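Local coordinates for periplasmic sugar-binding domain protein (Pseudomonas fluorescens Pf-5, PDB 3H75), which probably binds a carbohydrate in the periplasm, within a two-domain alpha/beta fold, at residues A[132-137]-A[144-149]; A[179-184]-A[197-202]; A[245-250]-A[296-301]. One frame throughout, in Å; residues are numbered along the deposited sequence.

All three contacts lie in one of the two alpha/beta domains of a periplasmic binding protein and are built on its mixed sheet, coming one after another along the chain. Contacts 1 and 2, with centres about 15 Å apart, meet directly: strand 146-152 neighbours edge strand 177-184, with a probable hydrogen bond from Arg180 N to Leu148 O. Contact 3 sits at the opposite edge, strand 296-297, which runs antiparallel; its centre is about 19 Å from that of contact 1 and about 25 Å from that of contact 2. Helix 122-137 covers one face of the sheet and helices 189-202 and 244-252 the other, so the contacts together hold the layers of this one domain.

Contact 1: residues A[132-137]-A[144-149]; sequences ELLHKL and HGIELL
Ile146 projects from the start of its strand toward helix 122-137 and meets Leu134 and Leu137, one helical turn apart. This is helix-on-sheet packing in the alpha/beta domain of a periplasmic binding protein: the helix precedes strand 146-152 in the chain and, after a short loop, the chain turns back to enter the sheet it packs on.

The interaction across the two segments is entirely apolar. Leu137 and Ile146 reach toward each other tip to tip, with Leu137 CD2 3.7 Å from Ile146 CG2. The leucine extends this far because its CG stands opposite the backbone N (chi1 -179°), which carries the methyls outward from the helix. Leu134 leaves the helix alongside the strand rather than straight at it, and only its end comes near, slanting across Ile146 to bring CD2 within 3.8 Å of the isoleucine CD1. Thus CG2 meets Leu137, while CD1 meets Leu134 and, at longer range, Leu137. A beta-branched residue is well suited to this: it fits a strand backbone and offers a short methyl branch, CG2, and a longer arm ending in CD1. Leu133 and Leu137 also touch Leu236 of strand 236-240, while Leu208 of strand 206-211 lies against both Leu134 and Ile146, so the helix spans several strands.

The helix bonds within itself and the strand bonds to its sheet neighbours; none crosses between the two segments. Leu137 N donates to Leu133 O at 2.9 Å, and Lys136 N to Glu132 O. Backbone bonds tie Ile146 to Gln176, just before strand 177-184, and to His178 within it, fixing the base of its side chain. Where the three side chains join, Leu137 CD2 lies 4.1 Å from Ile146 CD1.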
loop_
_atom_site.group_PDB
_atom_site.type_symbol
_atom_site.label_atom_id
_atom_site.label_comp_id
_atom_site.label_asym_id
_atom_site.label_seq_id
_atom_site.Cartn_x
_atom_site.Cartn_y
_atom_site.Cartn_z
ATOM N N GLU A 132 3.620 -16.125 -7.404
ATOM C CA GLU A 132 3.201 -16.952 -6.275
ATOM C C GLU A 132 1.958 -17.767 -6.612
ATOM O O GLU A 132 1.869 -18.951 -6.271
ATOM C CB GLU A 132 2.924 -16.074 -5.052
ATOM C CG GLU A 132 4.171 -15.620 -4.321
ATOM C CD GLU A 132 4.848 -16.767 -3.600
ATOM O OE1 GLU A 132 4.251 -17.294 -2.637
ATOM O OE2 GLU A 132 5.967 -17.147 -4.002
ATOM N N LEU A 133 0.991 -17.134 -7.271
ATOM C CA LEU A 133 -0.234 -17.831 -7.650
ATOM C C LEU A 133 0.105 -18.985 -8.587
ATOM O O LEU A 133 -0.414 -20.094 -8.435
ATOM C CB LEU A 133 -1.209 -16.871 -8.335
ATOM C CG LEU A 133 -1.954 -15.866 -7.454
ATOM C CD1 LEU A 133 -2.733 -14.909 -8.354
ATOM C CD2 LEU A 133 -2.899 -16.595 -6.495
ATOM N N LEU A 134 0.978 -18.720 -9.554
ATOM C CA LEU A 134 1.380 -19.746 -10.510
ATOM C C LEU A 134 2.084 -20.889 -9.794
ATOM O O LEU A 134 1.878 -22.061 -10.120
ATOM C CB LEU A 134 2.305 -19.144 -11.570
ATOM C CG LEU A 134 1.588 -18.394 -12.690
ATOM C CD1 LEU A 134 2.604 -17.672 -13.571
ATOM C CD2 LEU A 134 0.779 -19.384 -13.513
ATOM N N HIS A 135 2.908 -20.550 -8.811
ATOM C CA HIS A 135 3.624 -21.580 -8.070
ATOM C C HIS A 135 2.669 -22.499 -7.318
ATOM O O HIS A 135 2.816 -23.724 -7.342
ATOM C CB HIS A 135 4.594 -20.953 -7.076
ATOM C CG HIS A 135 5.442 -21.959 -6.369
ATOM N ND1 HIS A 135 6.391 -22.717 -7.023
ATOM C CD2 HIS A 135 5.444 -22.379 -5.083
ATOM C CE1 HIS A 135 6.939 -23.562 -6.168
ATOM N NE2 HIS A 135 6.382 -23.378 -4.984
ATOM N N LYS A 136 1.684 -21.907 -6.652
ATOM C CA LYS A 136 0.721 -22.687 -5.886
ATOM C C LYS A 136 -0.226 -23.506 -6.758
ATOM O O LYS A 136 -0.641 -24.598 -6.368
ATOM C CB LYS A 136 -0.066 -21.762 -4.953
ATOM C CG LYS A 136 0.823 -21.055 -3.938
ATOM C CD LYS A 136 0.019 -20.192 -2.985
ATOM C CE LYS A 136 0.933 -19.412 -2.056
ATOM N NZ LYS A 136 1.812 -20.308 -1.260
ATOM N N LEU A 137 -0.572 -22.992 -7.935
ATOM C CA LEU A 137 -1.460 -23.727 -8.829
ATOM C C LEU A 137 -0.775 -25.015 -9.273
ATOM O O LEU A 137 -1.417 -26.062 -9.410
ATOM C CB LEU A 137 -1.811 -22.886 -10.061
ATOM C CG LEU A 137 -2.761 -23.573 -11.046
ATOM C CD1 LEU A 137 -4.111 -23.774 -10.374
ATOM C CD2 LEU A 137 -2.921 -22.726 -12.311
ATOM N N HIS A 144 -2.788 -26.754 -22.576
ATOM C CA HIS A 144 -3.815 -26.088 -21.787
ATOM C C HIS A 144 -3.316 -24.737 -21.315
ATOM O O HIS A 144 -2.176 -24.606 -20.868
ATOM C CB HIS A 144 -4.177 -26.922 -20.559
ATOM C CG HIS A 144 -4.474 -28.354 -20.869
ATOM N ND1 HIS A 144 -3.653 -29.128 -21.660
ATOM C CD2 HIS A 144 -5.475 -29.168 -20.456
ATOM C CE1 HIS A 144 -4.134 -30.356 -21.721
ATOM N NE2 HIS A 144 -5.239 -30.407 -20.999
ATOM N N GLY A 145 -4.169 -23.730 -21.420
ATOM C CA GLY A 145 -3.778 -22.417 -20.961
ATOM C C GLY A 145 -4.197 -22.295 -19.511
ATOM O O GLY A 145 -4.909 -23.152 -18.992
ATOM N N ILE A 146 -3.733 -21.247 -18.847
ATOM C CA ILE A 146 -4.090 -20.990 -17.460
ATOM C C ILE A 146 -4.819 -19.656 -17.521
ATOM O O ILE A 146 -4.190 -18.605 -17.637
ATOM C CB ILE A 146 -2.839 -20.850 -16.563
ATOM C CG1 ILE A 146 -2.093 -22.184 -16.495
ATOM C CG2 ILE A 146 -3.248 -20.401 -15.160
ATOM C CD1 ILE A 146 -0.773 -22.115 -15.726
ATOM N N GLU A 147 -6.146 -19.693 -17.449
ATOM C CA GLU A 147 -6.920 -18.466 -17.542
ATOM C C GLU A 147 -6.918 -17.663 -16.256
ATOM O O GLU A 147 -7.083 -18.198 -15.158
ATOM C CB GLU A 147 -8.332 -18.782 -18.034
ATOM C CG GLU A 147 -8.267 -19.418 -19.425
ATOM C CD GLU A 147 -9.552 -19.323 -20.218
ATOM O OE1 GLU A 147 -10.515 -18.691 -19.742
ATOM O OE2 GLU A 147 -9.586 -19.884 -21.337
ATOM N N LEU A 148 -6.721 -16.360 -16.429
ATOM C CA LEU A 148 -6.604 -15.405 -15.337
ATOM C C LEU A 148 -7.523 -14.196 -15.448
ATOM O O LEU A 148 -7.776 -13.694 -16.543
ATOM C CB LEU A 148 -5.159 -14.898 -15.305
ATOM C CG LEU A 148 -4.828 -13.636 -14.505
ATOM C CD1 LEU A 148 -4.692 -13.972 -13.032
ATOM C CD2 LEU A 148 -3.519 -13.049 -15.036
ATOM N N LEU A 149 -8.013 -13.734 -14.300
ATOM C CA LEU A 149 -8.832 -12.531 -14.232
ATOM C C LEU A 149 -8.033 -11.599 -13.332
ATOM O O LEU A 149 -7.404 -12.054 -12.373
ATOM C CB LEU A 149 -10.199 -12.801 -13.587
ATOM C CG LEU A 149 -11.191 -13.628 -14.408
ATOM C CD1 LEU A 149 -12.465 -13.860 -13.594
ATOM C CD2 LEU A 149 -11.526 -12.900 -15.709
#

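Contact 2: residues A[179-184]-A[197-202]; sequences LRQLVY and QQLLKR. With SO4 (sulfate ion), chain C.
Two arginines, Arg180 from the strand and Arg202 from the helix end, share a sulfate ion, probably taken from the crystallisation liquor. Arg202 NH1 donates to O2 at 2.7 Å, and Arg180 NH2 to O3 at 2.8 Å; the bond from Arg202 is the straighter of these two short ones (177°). Weak bonds run from Arg202 NH2 to O3 and from Arg180 NH1 to O1. The Arg202 chain starts out opposite its backbone N (chi1 170°) and bends at chi2 to bring its guanidinium to the ion. Both guanidinium groups present their edges to the anion, whose sulfur lies in plane with each. The NH2 atoms of Arg180 and Arg202 are 4.7 Å apart, and the sulfate probably offsets their like charges. Arg180 NH1 also forms a salt bridge with Glu147. With an alanine in place of Arg180, the Glu147 carboxylate would probably lose its salt-bridge mate and the sulfate its two bonds from the strand.

Away from the ion, helix 189-202 packs on edge strand 177-184, which it follows in the chain, as part of the alpha/beta domain of the periplasmic binding protein fold. Leu199 fills the space between them, a branched residue that sends one methyl each way. Its CD1 meets Val183 CG1 tip to tip at 3.9 Å, and its CD2 lies 3.7 Å from Gln181 OE1, the two side chains crossing at about a right angle. Gln181 suits the border of this contact, its aliphatic CB and CG backing the leucine. A helix-like backbone at Arg180 (psi -33°) interrupts the strand's regular alternation, so Arg180 and Gln181 in succession both point to the helix.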
loop_
_atom_site.group_PDB
_atom_site.type_symbol
_atom_site.label_atom_id
_atom_site.label_comp_id
_atom_site.label_asym_id
_atom_site.label_seq_id
_atom_site.Cartn_x
_atom_site.Cartn_y
_atom_site.Cartn_z
ATOM N N LEU A 179 -4.601 -13.790 -19.690
ATOM C CA LEU A 179 -5.395 -12.787 -18.996
ATOM C C LEU A 179 -6.643 -12.563 -19.832
ATOM O O LEU A 179 -6.580 -11.951 -20.903
ATOM C CB LEU A 179 -4.605 -11.480 -18.872
ATOM C CG LEU A 179 -5.360 -10.265 -18.330
ATOM C CD1 LEU A 179 -5.805 -10.513 -16.906
ATOM C CD2 LEU A 179 -4.453 -9.051 -18.398
ATOM N N ARG A 180 -7.776 -13.065 -19.360
ATOM C CA ARG A 180 -9.012 -12.911 -20.114
ATOM C C ARG A 180 -9.571 -11.504 -19.999
ATOM O O ARG A 180 -10.171 -10.983 -20.943
ATOM C CB ARG A 180 -10.057 -13.931 -19.651
ATOM C CG ARG A 180 -9.628 -15.392 -19.797
ATOM C CD ARG A 180 -9.008 -15.672 -21.167
ATOM N NE ARG A 180 -9.862 -15.267 -22.278
ATOM C CZ ARG A 180 -10.886 -15.974 -22.751
ATOM N NH1 ARG A 180 -11.205 -17.142 -22.212
ATOM N NH2 ARG A 180 -11.581 -15.514 -23.781
ATOM N N GLN A 181 -9.367 -10.885 -18.843
ATOM C CA GLN A 181 -9.860 -9.538 -18.621
ATOM C C GLN A 181 -9.279 -8.921 -17.363
ATOM O O GLN A 181 -9.116 -9.593 -16.346
ATOM C CB GLN A 181 -11.384 -9.558 -18.483
ATOM C CG GLN A 181 -12.038 -8.205 -18.621
ATOM C CD GLN A 181 -12.912 -8.133 -19.852
ATOM O OE1 GLN A 181 -13.957 -8.781 -19.921
ATOM N NE2 GLN A 181 -12.483 -7.358 -20.840
ATOM N N LEU A 182 -8.955 -7.637 -17.452
ATOM C CA LEU A 182 -8.470 -6.888 -16.308
ATOM C C LEU A 182 -9.482 -5.767 -16.161
ATOM O O LEU A 182 -9.723 -5.018 -17.106
ATOM C CB LEU A 182 -7.071 -6.311 -16.554
ATOM C CG LEU A 182 -6.521 -5.423 -15.424
ATOM C CD1 LEU A 182 -5.000 -5.466 -15.413
ATOM C CD2 LEU A 182 -7.011 -3.990 -15.599
ATOM N N VAL A 183 -10.106 -5.674 -14.994
ATOM C CA VAL A 183 -11.078 -4.618 -14.756
ATOM C C VAL A 183 -10.606 -3.746 -13.607
ATOM O O VAL A 183 -9.726 -4.130 -12.839
ATOM C CB VAL A 183 -12.481 -5.186 -14.426
ATOM C CG1 VAL A 183 -13.034 -5.924 -15.635
ATOM C CG2 VAL A 183 -12.409 -6.121 -13.226
ATOM N N TYR A 184 -11.186 -2.559 -13.506
ATOM C CA TYR A 184 -10.819 -1.635 -12.451
ATOM C C TYR A 184 -11.901 -1.639 -11.387
ATOM O O TYR A 184 -12.993 -1.100 -11.584
ATOM C CB TYR A 184 -10.599 -0.243 -13.049
ATOM C CG TYR A 184 -9.328 -0.191 -13.872
ATOM C CD1 TYR A 184 -8.082 -0.148 -13.249
ATOM C CD2 TYR A 184 -9.364 -0.292 -15.263
ATOM C CE1 TYR A 184 -6.901 -0.211 -13.982
ATOM C CE2 TYR A 184 -8.185 -0.359 -16.011
ATOM C CZ TYR A 184 -6.959 -0.321 -15.361
ATOM O OH TYR A 184 -5.787 -0.420 -16.083
ATOM N N GLN A 197 -19.035 -11.579 -10.372
ATOM C CA GLN A 197 -20.217 -12.391 -10.636
ATOM C C GLN A 197 -20.357 -12.623 -12.132
ATOM O O GLN A 197 -20.683 -13.720 -12.576
ATOM C CB GLN A 197 -21.482 -11.697 -10.132
ATOM C CG GLN A 197 -21.657 -11.680 -8.628
ATOM C CD GLN A 197 -22.978 -11.052 -8.226
ATOM O OE1 GLN A 197 -23.240 -9.889 -8.529
ATOM N NE2 GLN A 197 -23.820 -11.825 -7.548
ATOM N N GLN A 198 -20.108 -11.572 -12.904
ATOM C CA GLN A 198 -20.217 -11.647 -14.352
ATOM C C GLN A 198 -19.023 -12.355 -14.984
ATOM O O GLN A 198 -19.187 -13.299 -15.758
ATOM C CB GLN A 198 -20.343 -10.239 -14.934
ATOM C CG GLN A 198 -21.519 -9.446 -14.388
ATOM C CD GLN A 198 -21.540 -8.017 -14.893
ATOM O OE1 GLN A 198 -21.601 -7.773 -16.100
ATOM N NE2 GLN A 198 -21.489 -7.062 -13.971
ATOM N N LEU A 199 -17.823 -11.899 -14.638
ATOM C CA LEU A 199 -16.592 -12.461 -15.190
ATOM C C LEU A 199 -16.369 -13.953 -14.937
ATOM O O LEU A 199 -15.951 -14.681 -15.840
ATOM C CB LEU A 199 -15.387 -11.663 -14.675
ATOM C CG LEU A 199 -15.320 -10.205 -15.145
ATOM C CD1 LEU A 199 -14.238 -9.459 -14.380
ATOM C CD2 LEU A 199 -15.057 -10.156 -16.646
ATOM N N LEU A 200 -16.637 -14.417 -13.720
ATOM C CA LEU A 200 -16.433 -15.826 -13.406
ATOM C C LEU A 200 -17.427 -16.730 -14.119
ATOM O O LEU A 200 -17.172 -17.919 -14.299
ATOM C CB LEU A 200 -16.500 -16.056 -11.894
ATOM C CG LEU A 200 -15.267 -15.568 -11.129
ATOM C CD1 LEU A 200 -15.512 -15.688 -9.633
ATOM C CD2 LEU A 200 -14.047 -16.388 -11.549
ATOM N N LYS A 201 -18.556 -16.160 -14.522
ATOM C CA LYS A 201 -19.570 -16.924 -15.235
ATOM C C LYS A 201 -19.175 -16.971 -16.710
ATOM O O LYS A 201 -19.306 -18.002 -17.373
ATOM C CB LYS A 201 -20.941 -16.259 -15.078
ATOM C CG LYS A 201 -22.104 -17.114 -15.555
ATOM C CD LYS A 201 -23.432 -16.409 -15.332
ATOM C CE LYS A 201 -24.605 -17.347 -15.580
ATOM N NZ LYS A 201 -24.570 -17.943 -16.946
ATOM N N ARG A 202 -18.683 -15.842 -17.209
ATOM C CA ARG A 202 -18.251 -15.714 -18.597
ATOM C C ARG A 202 -16.982 -16.511 -18.891
ATOM O O ARG A 202 -16.823 -17.056 -19.984
ATOM C CB ARG A 202 -18.005 -14.241 -18.929
ATOM C CG ARG A 202 -17.330 -13.999 -20.273
ATOM C CD ARG A 202 -18.243 -14.354 -21.438
ATOM N NE ARG A 202 -17.585 -14.151 -22.727
ATOM C CZ ARG A 202 -16.679 -14.973 -23.247
ATOM N NH1 ARG A 202 -16.319 -16.067 -22.592
ATOM N NH2 ARG A 202 -16.131 -14.701 -24.424
HETATM S S SO4 C . -13.801 -17.905 -24.908
HETATM O O1 SO4 C . -12.517 -18.618 -24.745
HETATM O O2 SO4 C . -14.442 -17.780 -23.583
HETATM O O3 SO4 C . -13.559 -16.565 -25.480
HETATM O O4 SO4 C . -14.672 -18.675 -25.817
#

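Contact 3: residues A[245-250]-A[296-301]; sequences EALQAL and QALTPA
The flat group where Leu250 meets Leu298 is a peptide: Leu250 CD2 lies over one face of the Leu298-Thr299 linkage, 3.5 Å from Leu298 O and well off the plane of the carbonyl, so the methyl packs on the group. No aromatic ring or charged plane joins the two segments. The contact belongs to the border of the mixed sheet in an alpha/beta domain of the periplasmic binding protein fold, where helix 244-252 meets the chain leaving the antiparallel end strand 296-297 and entering helix 300-309.

The same Leu250 methyl approaches Leu298 CB to 3.6 Å, the two side chains crossing at about a right angle. It reaches that far because CG is turned opposite the backbone N (chi1 -177°), extending the leucine from its helix. Leu247, one turn earlier, begins alongside and then comes in at a slant, its CD2 3.6 Å from Leu298 CD1. Leu298 therefore receives two leucines on different atoms, CB and CD1, and a long branched residue fits this buried place. Leu258 of the neighbouring strand touches both helix leucines, and Ala303 and Leu306 of helix 300-309 lie against Leu247.

Beyond Leu298 the chain comes to the surface. Thr299 CB points away from helix 244-252, and the residue serves as N-cap of helix 300-309, its hydroxyl capping a backbone N of the first turn. Pro300 suits the next position, where a helix needs no backbone N-H. The reciprocal hydrogen bond, as in a capping box, joins Thr299 N to Gln302 OE1.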
loop_
_atom_site.group_PDB
_atom_site.type_symbol
_atom_site.label_atom_id
_atom_site.label_comp_id
_atom_site.label_asym_id
_atom_site.label_seq_id
_atom_site.Cartn_x
_atom_site.Cartn_y
_atom_site.Cartn_z
ATOM N N GLU A 245 -10.078 -9.754 7.905
ATOM C CA GLU A 245 -10.704 -10.814 7.122
ATOM C C GLU A 245 -9.735 -11.449 6.126
ATOM O O GLU A 245 -9.765 -12.661 5.908
ATOM C CB GLU A 245 -11.928 -10.275 6.376
ATOM C CG GLU A 245 -12.913 -11.362 5.982
ATOM C CD GLU A 245 -14.140 -10.817 5.283
ATOM O OE1 GLU A 245 -14.591 -9.715 5.653
ATOM O OE2 GLU A 245 -14.660 -11.496 4.374
ATOM N N ALA A 246 -8.879 -10.636 5.513
ATOM C CA ALA A 246 -7.910 -11.155 4.551
ATOM C C ALA A 246 -6.872 -12.023 5.253
ATOM O O ALA A 246 -6.470 -13.066 4.735
ATOM C CB ALA A 246 -7.224 -10.003 3.823
ATOM N N LEU A 247 -6.433 -11.588 6.430
ATOM C CA LEU A 247 -5.446 -12.345 7.186
ATOM C C LEU A 247 -6.031 -13.701 7.567
ATOM O O LEU A 247 -5.359 -14.727 7.468
ATOM C CB LEU A 247 -5.032 -11.577 8.443
ATOM C CG LEU A 247 -4.290 -10.258 8.199
ATOM C CD1 LEU A 247 -4.225 -9.477 9.496
ATOM C CD2 LEU A 247 -2.888 -10.520 7.659
ATOM N N GLN A 248 -7.288 -13.704 7.996
ATOM C CA GLN A 248 -7.932 -14.954 8.376
ATOM C C GLN A 248 -8.062 -15.864 7.159
ATOM O O GLN A 248 -7.859 -17.071 7.259
ATOM C CB GLN A 248 -9.319 -14.692 8.963
ATOM C CG GLN A 248 -10.007 -15.952 9.494
ATOM C CD GLN A 248 -9.262 -16.577 10.660
ATOM O OE1 GLN A 248 -9.135 -15.971 11.725
ATOM N NE2 GLN A 248 -8.762 -17.794 10.464
ATOM N N ALA A 249 -8.395 -15.283 6.010
ATOM C CA ALA A 249 -8.549 -16.076 4.791
ATOM C C ALA A 249 -7.222 -16.699 4.374
ATOM O O ALA A 249 -7.186 -17.817 3.863
ATOM C CB ALA A 249 -9.101 -15.211 3.668
ATOM N N LEU A 250 -6.129 -15.975 4.588
ATOM C CA LEU A 250 -4.815 -16.495 4.240
ATOM C C LEU A 250 -4.507 -17.677 5.161
ATOM O O LEU A 250 -4.036 -18.728 4.717
ATOM C CB LEU A 250 -3.744 -15.412 4.404
ATOM C CG LEU A 250 -2.332 -15.842 3.980
ATOM C CD1 LEU A 250 -2.278 -16.035 2.469
ATOM C CD2 LEU A 250 -1.329 -14.799 4.411
ATOM N N GLN A 296 5.858 -8.150 1.602
ATOM C CA GLN A 296 6.223 -9.535 1.865
ATOM C C GLN A 296 4.979 -10.378 1.649
ATOM O O GLN A 296 3.878 -9.973 2.021
ATOM C CB GLN A 296 6.679 -9.731 3.312
ATOM C CG GLN A 296 8.060 -9.216 3.646
ATOM C CD GLN A 296 8.457 -9.555 5.071
ATOM O OE1 GLN A 296 8.349 -10.708 5.496
ATOM N NE2 GLN A 296 8.924 -8.557 5.815
ATOM N N ALA A 297 5.156 -11.544 1.040
ATOM C CA ALA A 297 4.046 -12.465 0.836
ATOM C C ALA A 297 3.933 -13.172 2.185
ATOM O O ALA A 297 4.716 -14.072 2.492
ATOM C CB ALA A 297 4.382 -13.458 -0.263
ATOM N N LEU A 298 2.966 -12.748 2.991
ATOM C CA LEU A 298 2.769 -13.287 4.329
ATOM C C LEU A 298 2.614 -14.789 4.452
ATOM O O LEU A 298 1.980 -15.429 3.623
ATOM C CB LEU A 298 1.550 -12.643 4.983
ATOM C CG LEU A 298 1.559 -11.139 5.245
ATOM C CD1 LEU A 298 0.206 -10.748 5.830
ATOM C CD2 LEU A 298 2.686 -10.772 6.200
ATOM N N THR A 299 3.207 -15.337 5.509
ATOM C CA THR A 299 3.089 -16.754 5.805
ATOM C C THR A 299 1.914 -16.803 6.777
ATOM O O THR A 299 1.542 -15.780 7.354
ATOM C CB THR A 299 4.333 -17.287 6.534
ATOM O OG1 THR A 299 4.496 -16.585 7.771
ATOM C CG2 THR A 299 5.575 -17.090 5.684
ATOM N N PRO A 300 1.301 -17.981 6.964
ATOM C CA PRO A 300 0.174 -18.054 7.896
ATOM C C PRO A 300 0.586 -17.611 9.300
ATOM O O PRO A 300 -0.186 -16.963 10.003
ATOM C CB PRO A 300 -0.220 -19.527 7.840
ATOM C CG PRO A 300 0.099 -19.890 6.419
ATOM C CD PRO A 300 1.449 -19.242 6.216
ATOM N N ALA A 301 1.807 -17.961 9.698
ATOM C CA ALA A 301 2.318 -17.592 11.015
ATOM C C ALA A 301 2.381 -16.076 11.186
ATOM O O ALA A 301 1.986 -15.543 12.223
ATOM C CB ALA A 301 3.699 -18.199 11.228
#